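Local coordinates for protein peroxiredoxin HYR1 (Saccharomyces cerevisiae, PDB 3CMI) that reduces hydroperoxides with thioredoxin as electron donor and senses hydroperoxide stress, passing the signal on by oxidising the transcription activator YAP1, at residues A[37-42]-A[113-118]; A[69-74]-A[98-103]. All coordinates share one frame; numbering follows the deposited sequence.

Interactions 1 and 2 lie side by side in the thioredoxin-like fold, their centres about 8 Å apart. Both use the same mixed sheet. Interaction 1 joins the inner strand 34-41 to helix 113-121. Interaction 2 joins the neighbouring edge strand 65-72 to the loop that leads on to that helix. Along the chain the order is 37-42, 69-74, 98-103, 113-118, so interaction 2 falls between the two halves of interaction 1. The contacts meet at Phe70, whose backbone pairs with Val38 and Val40 and whose ring packs on Ile37. Phe70 thus links the buried helix packing to the partly buried edge of the sheet.

Interaction 1. Residues A[37-42]-A[113-118]; sequences IVNVAS and PVYKFL
This is a buried strand-to-helix contact, in which helix 113-121 packs over one face of the central sheet through strand 34-41. Ile37 and Asn39 point toward the helix, while Val38 between them points away. The axes of the short segments approach to 11.3 Å and cross at -127°.

The apolar part centres on Ile37 and Leu118. The CG2 branch of Ile37 lies 3.7 Å from Leu118 CD1, and the same leucine methyl also meets Ile37 CD1 at 3.9 Å. Ile37 CG2 also packs on the end of the Tyr115 ring. The extended chi2 (179°) carries CD1 of Ile37 on toward the helix. Val114 CG1 is a looser neighbour of Ile37 CD1.

The polar half is carried by Tyr115, which reaches from the helix toward the strand until its OH lies 3.3 Å from Asn39 CB. Its ring stands almost perpendicular to the Asn39 amide, with the planes 89° apart. No direct hydrogen bond joins the segments. Instead, water 1 accepts a bond from Asn39 ND2 at 2.7 Å and is hydrogen-bonded to Tyr115 OH, also at 2.7 Å. The water sits in the ring plane at the edge of Tyr115. It therefore gives both buried polar groups a partner.

Phe70 of strand 65-72 meets the Tyr115 ring edge-to-face, and Phe138 of strand 137-140 touches Tyr115 and Leu118. The helix thus packs against three adjacent strands.

Interaction 2. Residues A[69-74]-A[98-103]; sequences GFPCNQ and FPIMKK
A single parallel beta bridge, Gly69 with Ile100, lays the loop segment 98-103 along strand 65-72, an edge strand of the thioredoxin-like sheet. The two segments run in nearly the same direction, 26° apart. Gly69 is gripped by two backbone hydrogen bonds. Its N donates to Pro99 O at 2.9 Å, and its O accepts from Met101 N at 3.0 Å. The two partners, Pro99 and Met101, flank Ile100, the pattern of a parallel bridge. Ile100 CA adds a CA-H...O contact to Gly69 O. The Phe98 ring comes up with its edge to Gly69 N, and Ile100 CD1 lies 4.1 Å from Gly69 CA. Gly69, with no side chain, lets Ile100 CD1 and the Phe98 ring edge come close to its backbone.

The side chains of Phe70 and Met101 meet in a CH-pi contact. Met101 CG lies over one face of the Phe70 ring, 3.9 Å from its centroid and offset toward the rim. The methionine chain then bends at chi2 (-74°), and SD stands oblique to the ring at 5.2 Å from the centroid, a Met-aromatic contact.

Farther along, Pro71 CG touches Ile100 CG2 at 3.8 Å, and its CD approaches Met101 O. Lys103 CA makes a second CA-H...O contact, to Pro71 O, at 3.4 Å. The aliphatic part of Lys103 lies along Pro71 and reaches toward Asn73. The side chain of Asn73 is about 10 Å from that of the peroxidatic Cys44.

The contact thus combines two directional backbone bonds with apolar and weak CH contacts. No side-chain hydrogen bond or salt bridge joins the segments, so within them the register is set mainly by the Gly69 backbone bonds. Pro71 pairs on with Ile104 just beyond.

Interaction 1. Residues A[37-42]-A[113-118]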
loop_
_atom_site.group_PDB
_atom_site.type_symbol
_atom_site.label_atom_id
_atom_site.label_comp_id
_atom_site.label_asym_id
_atom_site.label_seq_id
_atom_site.Cartn_x
_atom_site.Cartn_y
_atom_site.Cartn_z
ATOM N N ILE A 37 1.698 -0.575 1.044
ATOM C CA ILE A 37 0.462 0.013 0.551
ATOM C C ILE A 37 0.259 -0.368 -0.909
ATOM O O ILE A 37 1.095 -0.076 -1.764
ATOM C CB ILE A 37 0.395 1.551 0.778
ATOM C CG1 ILE A 37 0.448 1.854 2.282
ATOM C CG2 ILE A 37 -0.892 2.135 0.170
ATOM C CD1 ILE A 37 0.407 3.317 2.635
ATOM N N VAL A 38 -0.860 -1.033 -1.180
ATOM C CA VAL A 38 -1.140 -1.555 -2.514
ATOM C C VAL A 38 -2.522 -1.114 -2.999
ATOM O O VAL A 38 -3.521 -1.261 -2.292
ATOM C CB VAL A 38 -0.981 -3.109 -2.562
ATOM C CG1 VAL A 38 -1.931 -3.805 -1.572
ATOM C CG2 VAL A 38 -1.188 -3.637 -3.963
ATOM N N ASN A 39 -2.571 -0.542 -4.198
ATOM C CA ASN A 39 -3.858 -0.293 -4.835
ATOM C C ASN A 39 -4.345 -1.577 -5.488
ATOM O O ASN A 39 -3.610 -2.254 -6.209
ATOM C CB ASN A 39 -3.820 0.881 -5.821
ATOM C CG ASN A 39 -2.894 0.641 -6.992
ATOM O OD1 ASN A 39 -3.340 0.466 -8.129
ATOM N ND2 ASN A 39 -1.600 0.645 -6.728
ATOM N N VAL A 40 -5.590 -1.912 -5.202
ATOM C CA VAL A 40 -6.143 -3.205 -5.531
ATOM C C VAL A 40 -7.257 -3.051 -6.561
ATOM O O VAL A 40 -7.880 -1.994 -6.652
ATOM C CB VAL A 40 -6.592 -3.899 -4.215
ATOM C CG1 VAL A 40 -7.952 -4.572 -4.336
ATOM C CG2 VAL A 40 -5.502 -4.843 -3.731
ATOM N N ALA A 41 -7.477 -4.092 -7.356
ATOM C CA ALA A 41 -8.484 -4.060 -8.409
ATOM C C ALA A 41 -9.895 -4.170 -7.839
ATOM O O ALA A 41 -10.199 -5.092 -7.076
ATOM C CB ALA A 41 -8.230 -5.157 -9.421
ATOM N N SER A 42 -10.747 -3.217 -8.214
ATOM C CA SER A 42 -12.141 -3.202 -7.784
ATOM C C SER A 42 -12.929 -4.330 -8.451
ATOM O O SER A 42 -13.853 -4.884 -7.855
ATOM C CB SER A 42 -12.776 -1.847 -8.092
ATOM O OG SER A 42 -14.051 -1.729 -7.488
ATOM N N PRO A 113 -5.933 11.674 -0.476
ATOM C CA PRO A 113 -4.781 12.204 0.261
ATOM C C PRO A 113 -3.651 11.206 0.540
ATOM O O PRO A 113 -2.494 11.611 0.585
ATOM C CB PRO A 113 -5.407 12.685 1.571
ATOM C CG PRO A 113 -6.771 13.140 1.154
ATOM C CD PRO A 113 -7.208 12.123 0.125
ATOM N N VAL A 114 -3.974 9.926 0.725
ATOM C CA VAL A 114 -2.947 8.902 0.957
ATOM C C VAL A 114 -2.041 8.800 -0.267
ATOM O O VAL A 114 -0.818 8.713 -0.144
ATOM C CB VAL A 114 -3.560 7.510 1.288
ATOM C CG1 VAL A 114 -2.501 6.394 1.222
ATOM C CG2 VAL A 114 -4.240 7.528 2.661
ATOM N N TYR A 115 -2.655 8.830 -1.447
ATOM C CA TYR A 115 -1.915 8.708 -2.691
ATOM C C TYR A 115 -1.233 10.003 -3.106
ATOM O O TYR A 115 -0.168 9.971 -3.737
ATOM C CB TYR A 115 -2.775 8.071 -3.786
ATOM C CG TYR A 115 -2.733 6.564 -3.658
ATOM C CD1 TYR A 115 -1.900 5.803 -4.473
ATOM C CD2 TYR A 115 -3.472 5.906 -2.671
ATOM C CE1 TYR A 115 -1.826 4.419 -4.333
ATOM C CE2 TYR A 115 -3.403 4.514 -2.518
ATOM C CZ TYR A 115 -2.582 3.781 -3.352
ATOM O OH TYR A 115 -2.512 2.413 -3.213
ATOM N N LYS A 116 -1.818 11.135 -2.719
ATOM C CA LYS A 116 -1.140 12.419 -2.869
ATOM C C LYS A 116 0.184 12.391 -2.095
ATOM O O LYS A 116 1.237 12.712 -2.646
ATOM C CB LYS A 116 -2.026 13.574 -2.386
ATOM C CG LYS A 116 -1.505 14.953 -2.766
ATOM C CD LYS A 116 -2.375 16.059 -2.189
ATOM C CE LYS A 116 -1.846 17.437 -2.559
ATOM N NZ LYS A 116 -2.766 18.534 -2.101
ATOM N N PHE A 117 0.118 11.983 -0.826
ATOM C CA PHE A 117 1.308 11.903 0.022
ATOM C C PHE A 117 2.351 10.916 -0.501
ATOM O O PHE A 117 3.538 11.244 -0.559
ATOM C CB PHE A 117 0.949 11.562 1.474
ATOM C CG PHE A 117 2.140 11.170 2.307
ATOM C CD1 PHE A 117 3.029 12.139 2.779
ATOM C CD2 PHE A 117 2.397 9.833 2.587
ATOM C CE1 PHE A 117 4.142 11.778 3.535
ATOM C CE2 PHE A 117 3.511 9.461 3.337
ATOM C CZ PHE A 117 4.381 10.435 3.816
ATOM N N LEU A 118 1.912 9.711 -0.861
ATOM C CA LEU A 118 2.831 8.677 -1.333
ATOM C C LEU A 118 3.609 9.129 -2.561
ATOM O O LEU A 118 4.835 9.017 -2.592
ATOM C CB LEU A 118 2.106 7.348 -1.581
ATOM C CG LEU A 118 1.616 6.603 -0.324
ATOM C CD1 LEU A 118 0.775 5.378 -0.694
ATOM C CD2 LEU A 118 2.773 6.208 0.598
HETATM O O HOH W 1 -0.365 1.530 -4.555
#

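Interaction 2. Residues A[69-74]-A[98-103]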
loop_
_atom_site.group_PDB
_atom_site.type_symbol
_atom_site.label_atom_id
_atom_site.label_comp_id
_atom_site.label_asym_id
_atom_site.label_seq_id
_atom_site.Cartn_x
_atom_site.Cartn_y
_atom_site.Cartn_z
ATOM N N GLY A 69 -4.775 -2.333 1.651
ATOM C CA GLY A 69 -5.239 -2.461 0.270
ATOM C C GLY A 69 -6.274 -1.409 -0.081
ATOM O O GLY A 69 -7.276 -1.274 0.610
ATOM N N PHE A 70 -6.022 -0.659 -1.151
ATOM C CA PHE A 70 -6.959 0.356 -1.624
ATOM C C PHE A 70 -7.623 -0.080 -2.935
ATOM O O PHE A 70 -6.982 -0.065 -3.993
ATOM C CB PHE A 70 -6.250 1.702 -1.832
ATOM C CG PHE A 70 -5.913 2.432 -0.558
ATOM C CD1 PHE A 70 -4.703 2.198 0.099
ATOM C CD2 PHE A 70 -6.788 3.378 -0.030
ATOM C CE1 PHE A 70 -4.381 2.887 1.269
ATOM C CE2 PHE A 70 -6.478 4.071 1.136
ATOM C CZ PHE A 70 -5.271 3.825 1.787
ATOM N N PRO A 71 -8.901 -0.494 -2.870
ATOM C CA PRO A 71 -9.702 -0.693 -4.077
ATOM C C PRO A 71 -9.766 0.559 -4.948
ATOM O O PRO A 71 -9.842 1.678 -4.435
ATOM C CB PRO A 71 -11.097 -1.013 -3.520
ATOM C CG PRO A 71 -10.826 -1.623 -2.191
ATOM C CD PRO A 71 -9.651 -0.858 -1.653
ATOM N N CYS A 72 -9.732 0.351 -6.260
ATOM C CA CYS A 72 -9.755 1.431 -7.237
ATOM C C CYS A 72 -10.265 0.870 -8.555
ATOM O O CYS A 72 -9.902 -0.242 -8.942
ATOM C CB CYS A 72 -8.346 2.009 -7.416
ATOM S SG CYS A 72 -8.228 3.393 -8.561
ATOM N N ASN A 73 -11.102 1.641 -9.241
ATOM C CA ASN A 73 -11.691 1.200 -10.504
ATOM C C ASN A 73 -11.162 1.946 -11.737
ATOM O O ASN A 73 -11.761 1.888 -12.809
ATOM C CB ASN A 73 -13.221 1.287 -10.426
ATOM C CG ASN A 73 -13.912 0.467 -11.500
ATOM O OD1 ASN A 73 -14.870 0.928 -12.125
ATOM N ND2 ASN A 73 -13.427 -0.751 -11.727
ATOM N N GLN A 74 -10.020 2.616 -11.588
ATOM C CA GLN A 74 -9.475 3.471 -12.655
ATOM C C GLN A 74 -8.679 2.740 -13.747
ATOM O O GLN A 74 -8.210 3.370 -14.703
ATOM C CB GLN A 74 -8.630 4.600 -12.050
ATOM C CG GLN A 74 -9.452 5.732 -11.446
ATOM C CD GLN A 74 -8.600 6.794 -10.783
ATOM O OE1 GLN A 74 -7.819 6.502 -9.884
ATOM N NE2 GLN A 74 -8.761 8.039 -11.213
ATOM N N PHE A 98 -5.917 -8.873 5.502
ATOM C CA PHE A 98 -5.299 -7.599 5.852
ATOM C C PHE A 98 -6.271 -6.448 5.579
ATOM O O PHE A 98 -7.231 -6.632 4.830
ATOM C CB PHE A 98 -3.965 -7.410 5.113
ATOM C CG PHE A 98 -4.059 -7.543 3.618
ATOM C CD1 PHE A 98 -4.482 -6.472 2.828
ATOM C CD2 PHE A 98 -3.682 -8.726 2.991
ATOM C CE1 PHE A 98 -4.550 -6.590 1.441
ATOM C CE2 PHE A 98 -3.749 -8.852 1.607
ATOM C CZ PHE A 98 -4.184 -7.781 0.829
ATOM N N PRO A 99 -6.042 -5.267 6.192
ATOM C CA PRO A 99 -7.002 -4.160 6.043
ATOM C C PRO A 99 -7.279 -3.735 4.598
ATOM O O PRO A 99 -6.355 -3.415 3.847
ATOM C CB PRO A 99 -6.346 -3.015 6.827
ATOM C CG PRO A 99 -5.479 -3.705 7.821
ATOM C CD PRO A 99 -4.924 -4.886 7.077
ATOM N N ILE A 100 -8.561 -3.756 4.237
ATOM C CA ILE A 100 -9.053 -3.253 2.956
ATOM C C ILE A 100 -9.850 -1.977 3.219
ATOM O O ILE A 100 -10.644 -1.909 4.156
ATOM C CB ILE A 100 -9.924 -4.316 2.218
ATOM C CG1 ILE A 100 -9.103 -5.578 1.894
ATOM C CG2 ILE A 100 -10.599 -3.736 0.968
ATOM C CD1 ILE A 100 -7.992 -5.400 0.848
ATOM N N MET A 101 -9.622 -0.959 2.396
ATOM C CA MET A 101 -10.230 0.351 2.607
ATOM C C MET A 101 -11.413 0.557 1.669
ATOM O O MET A 101 -11.676 -0.282 0.810
ATOM C CB MET A 101 -9.185 1.452 2.391
ATOM C CG MET A 101 -7.912 1.313 3.228
ATOM S SD MET A 101 -8.133 1.714 4.977
ATOM C CE MET A 101 -8.243 0.076 5.688
ATOM N N LYS A 102 -12.130 1.670 1.856
ATOM C CA LYS A 102 -13.145 2.127 0.907
ATOM C C LYS A 102 -12.505 2.413 -0.462
ATOM O O LYS A 102 -11.351 2.861 -0.538
ATOM C CB LYS A 102 -13.836 3.393 1.444
ATOM C CG LYS A 102 -15.030 3.891 0.630
ATOM C CD LYS A 102 -15.568 5.219 1.179
ATOM C CE LYS A 102 -16.608 5.849 0.249
ATOM N NZ LYS A 102 -16.854 7.295 0.562
ATOM N N LYS A 103 -13.260 2.149 -1.531
ATOM C CA LYS A 103 -12.819 2.432 -2.900
ATOM C C LYS A 103 -12.457 3.910 -3.076
ATOM O O LYS A 103 -13.171 4.796 -2.607
ATOM C CB LYS A 103 -13.894 2.018 -3.916
ATOM C CG LYS A 103 -13.467 2.155 -5.386
ATOM C CD LYS A 103 -14.628 1.909 -6.352
ATOM C CE LYS A 103 -15.524 3.137 -6.526
ATOM N NZ LYS A 103 -14.864 4.234 -7.298
#